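PDB 3PV2: DegQ from Legionella fallonii, which probably degrades and chaperones misfolded proteins as an HtrA-family serine protease with PDZ domains, assembling into large 12-subunit particles. Local coordinates for residues B[307-312]-B[331-336]. Residues are numbered along the deposited sequence; the frame is centred on the assembly and turned at random.
Sequences TQINDT and STVKII
Val333 touches both Ile309 and Asn310 where strands 305-309 and 332-339 pair antiparallel in the first PDZ domain. The axes of 307-309 and 332-336 come within 4.7 Å and run almost exactly antiparallel (178°). Val333 CG2 lies 3.9 Å from Ile309 CG2, and the two side chains extend alongside one another. Ile309 also packs on Val320 and Ile324 of helix 318-325, so this buried face joins the sheet to that helix. The Asn310 side chain crosses Val333 at about a right angle.

Lys334 is held by Asn310 through both backbone groups. Asn310 OD1 accepts the Lys334 N-H, with N and OD1 2.9 Å apart, in a nearly straight bond, 172° at the hydrogen. Asn310 N returns a bond to Lys334 O at 2.8 Å. The side-chain amide thus takes the place of a main-chain carbonyl, just where the chain leaves the strand. With CG beside its backbone N (chi1 -68°), Asn310 swings its amide back to the neighbouring strand. Asn310 and Asp311 are the central residues of a type II' turn from Ile309 to Thr312.

Ile335 pairs with Ile309 at a non-hydrogen-bonded position. Its backbone is hydrogen-bonded instead to Leu346 of strand 342-349, on the strand's far side from Gln308. Ile335 CA makes a CA-H...O contact with Gln308 O at 3.3 Å.

Ile336 sits on the other face, beside Gln308. Ile336 CB lies 3.8 Å from Gln308 CB, and the side chains run in the same direction. Opposite Ile336 the other strand fits in two residues, Thr307 and Gln308, a classic beta bulge. Ile336 N gives a 2.7 Å bond to Gln308 O. Ile336 O accepts from Thr307 N at 2.9 Å and, more weakly, from Gln308 N.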
ATOM      1  N   THR B 307      47.956 -40.049  14.505  1.00 36.97           N
ATOM      2  CA  THR B 307      48.368 -40.619  13.197  1.00 37.83           C
ATOM      3  C   THR B 307      47.638 -41.915  12.794  1.00 40.10           C
ATOM      4  O   THR B 307      47.752 -42.383  11.643  1.00 42.59           O
ATOM      5  CB  THR B 307      49.857 -40.852  13.157  1.00 38.59           C
ATOM      6  OG1 THR B 307      50.209 -41.748  14.210  1.00 41.92           O
ATOM      7  CG2 THR B 307      50.579 -39.556  13.367  1.00 37.96           C
ATOM      8  N   GLN B 308      46.874 -42.480  13.714  1.00 40.87           N
ATOM      9  CA  GLN B 308      46.149 -43.707  13.485  1.00 44.16           C
ATOM     10  C   GLN B 308      45.063 -43.933  14.519  1.00 44.36           C
ATOM     11  O   GLN B 308      45.289 -43.803  15.753  1.00 42.07           O
ATOM     12  CB  GLN B 308      47.066 -44.920  13.592  1.00 46.13           C
ATOM     13  CG  GLN B 308      46.626 -46.067  12.690  1.00 51.70           C
ATOM     14  CD  GLN B 308      47.603 -47.293  12.689  1.00 56.42           C
ATOM     15  OE1 GLN B 308      47.240 -48.417  13.125  1.00 58.29           O
ATOM     16  NE2 GLN B 308      48.815 -47.075  12.201  1.00 55.33           N
ATOM     17  N   ILE B 309      43.914 -44.336  14.006  1.00 45.74           N
ATOM     18  CA  ILE B 309      42.776 -44.768  14.831  1.00 46.76           C
ATOM     19  C   ILE B 309      42.372 -46.200  14.359  1.00 50.56           C
ATOM     20  O   ILE B 309      42.020 -46.395  13.177  1.00 51.17           O
ATOM     21  CB  ILE B 309      41.616 -43.806  14.654  1.00 45.57           C
ATOM     22  CG1 ILE B 309      41.979 -42.447  15.273  1.00 44.59           C
ATOM     23  CG2 ILE B 309      40.320 -44.367  15.300  1.00 43.50           C
ATOM     24  CD1 ILE B 309      40.931 -41.436  15.118  1.00 44.28           C
ATOM     25  N   ASN B 310      42.467 -47.167  15.268  1.00 53.55           N
ATOM     26  CA  ASN B 310      42.296 -48.598  14.940  1.00 56.91           C
ATOM     27  C   ASN B 310      43.198 -48.987  13.780  1.00 59.62           C
ATOM     28  O   ASN B 310      44.397 -48.931  13.912  1.00 60.38           O
ATOM     29  CB  ASN B 310      40.819 -48.942  14.681  1.00 56.74           C
ATOM     30  CG  ASN B 310      39.962 -48.845  15.946  1.00 54.53           C
ATOM     31  OD1 ASN B 310      40.470 -48.991  17.060  1.00 53.00           O
ATOM     32  ND2 ASN B 310      38.663 -48.553  15.777  1.00 53.59           N
ATOM     33  N   ASP B 311      42.640 -49.349  12.638  1.00 62.83           N
ATOM     34  CA  ASP B 311      43.471 -49.685  11.474  1.00 66.08           C
ATOM     35  C   ASP B 311      43.516 -48.568  10.433  1.00 65.86           C
ATOM     36  O   ASP B 311      44.067 -48.761   9.349  1.00 67.32           O
ATOM     37  CB  ASP B 311      42.983 -50.988  10.785  1.00 69.41           C
ATOM     38  CG  ASP B 311      43.062 -52.212  11.693  1.00 71.53           C
ATOM     39  OD1 ASP B 311      44.070 -52.387  12.406  1.00 73.97           O
ATOM     40  OD2 ASP B 311      42.101 -53.002  11.691  1.00 78.14           O
ATOM     41  N   THR B 312      42.943 -47.409  10.736  1.00 63.67           N
ATOM     42  CA  THR B 312      42.919 -46.353   9.736  1.00 63.15           C
ATOM     43  C   THR B 312      44.062 -45.382   9.962  1.00 60.92           C
ATOM     44  O   THR B 312      44.182 -44.745  11.004  1.00 57.74           O
ATOM     45  CB  THR B 312      41.608 -45.595   9.753  1.00 62.78           C
ATOM     46  OG1 THR B 312      40.535 -46.522   9.659  1.00 65.93           O
ATOM     47  CG2 THR B 312      41.511 -44.649   8.613  1.00 63.84           C
ATOM     48  N   SER B 331      32.721 -49.758  22.291  1.00 62.32           N
ATOM     49  CA  SER B 331      33.951 -50.204  21.603  1.00 62.11           C
ATOM     50  C   SER B 331      35.244 -49.619  22.132  1.00 60.70           C
ATOM     51  O   SER B 331      35.323 -48.448  22.542  1.00 59.01           O
ATOM     52  CB  SER B 331      33.941 -50.062  20.087  1.00 62.66           C
ATOM     53  OG  SER B 331      33.089 -49.077  19.610  1.00 64.56           O
ATOM     54  N   THR B 332      36.254 -50.483  22.132  1.00 60.68           N
ATOM     55  CA  THR B 332      37.607 -50.106  22.454  1.00 59.98           C
ATOM     56  C   THR B 332      38.193 -49.588  21.142  1.00 58.99           C
ATOM     57  O   THR B 332      37.977 -50.174  20.063  1.00 59.41           O
ATOM     58  CB  THR B 332      38.367 -51.268  23.113  1.00 61.37           C
ATOM     59  OG1 THR B 332      37.933 -51.389  24.473  1.00 62.54           O
ATOM     60  CG2 THR B 332      39.890 -51.071  23.102  1.00 61.35           C
ATOM     61  N   VAL B 333      38.823 -48.412  21.220  1.00 56.97           N
ATOM     62  CA  VAL B 333      39.521 -47.865  20.081  1.00 55.51           C
ATOM     63  C   VAL B 333      40.995 -47.581  20.361  1.00 53.96           C
ATOM     64  O   VAL B 333      41.361 -47.071  21.443  1.00 52.48           O
ATOM     65  CB  VAL B 333      38.811 -46.626  19.462  1.00 55.72           C
ATOM     66  CG1 VAL B 333      37.834 -45.994  20.414  1.00 55.32           C
ATOM     67  CG2 VAL B 333      39.808 -45.657  18.943  1.00 51.04           C
ATOM     68  N   LYS B 334      41.813 -47.960  19.374  1.00 50.91           N
ATOM     69  CA  LYS B 334      43.243 -47.829  19.479  1.00 50.43           C
ATOM     70  C   LYS B 334      43.616 -46.479  18.849  1.00 46.17           C
ATOM     71  O   LYS B 334      43.200 -46.197  17.754  1.00 44.49           O
ATOM     72  CB  LYS B 334      43.927 -48.982  18.760  1.00 53.01           C
ATOM     73  CG  LYS B 334      45.381 -48.777  18.458  1.00 57.17           C
ATOM     74  CD  LYS B 334      46.012 -50.032  17.915  1.00 62.60           C
ATOM     75  CE  LYS B 334      47.176 -49.689  17.037  1.00 65.78           C
ATOM     76  NZ  LYS B 334      47.707 -50.865  16.275  1.00 70.70           N
ATOM     77  N   ILE B 335      44.368 -45.653  19.550  1.00 43.17           N
ATOM     78  CA  ILE B 335      44.764 -44.341  18.984  1.00 41.59           C
ATOM     79  C   ILE B 335      46.261 -44.186  19.040  1.00 40.11           C
ATOM     80  O   ILE B 335      46.837 -44.318  20.088  1.00 41.73           O
ATOM     81  CB  ILE B 335      44.109 -43.143  19.720  1.00 39.49           C
ATOM     82  CG1 ILE B 335      42.576 -43.246  19.745  1.00 41.22           C
ATOM     83  CG2 ILE B 335      44.482 -41.885  19.003  1.00 39.32           C
ATOM     84  CD1 ILE B 335      41.878 -42.414  20.905  1.00 37.77           C
ATOM     85  N   ILE B 336      46.907 -43.924  17.914  1.00 39.45           N
ATOM     86  CA  ILE B 336      48.359 -43.788  17.909  1.00 38.99           C
ATOM     87  C   ILE B 336      48.626 -42.317  17.701  1.00 38.19           C
ATOM     88  O   ILE B 336      48.080 -41.753  16.805  1.00 37.64           O
ATOM     89  CB  ILE B 336      49.051 -44.661  16.798  1.00 40.26           C
ATOM     90  CG1 ILE B 336      48.896 -46.159  17.112  1.00 41.60           C
ATOM     91  CG2 ILE B 336      50.583 -44.364  16.674  1.00 40.67           C
ATOM     92  CD1 ILE B 336      49.602 -47.041  16.072  1.00 45.49           C
TER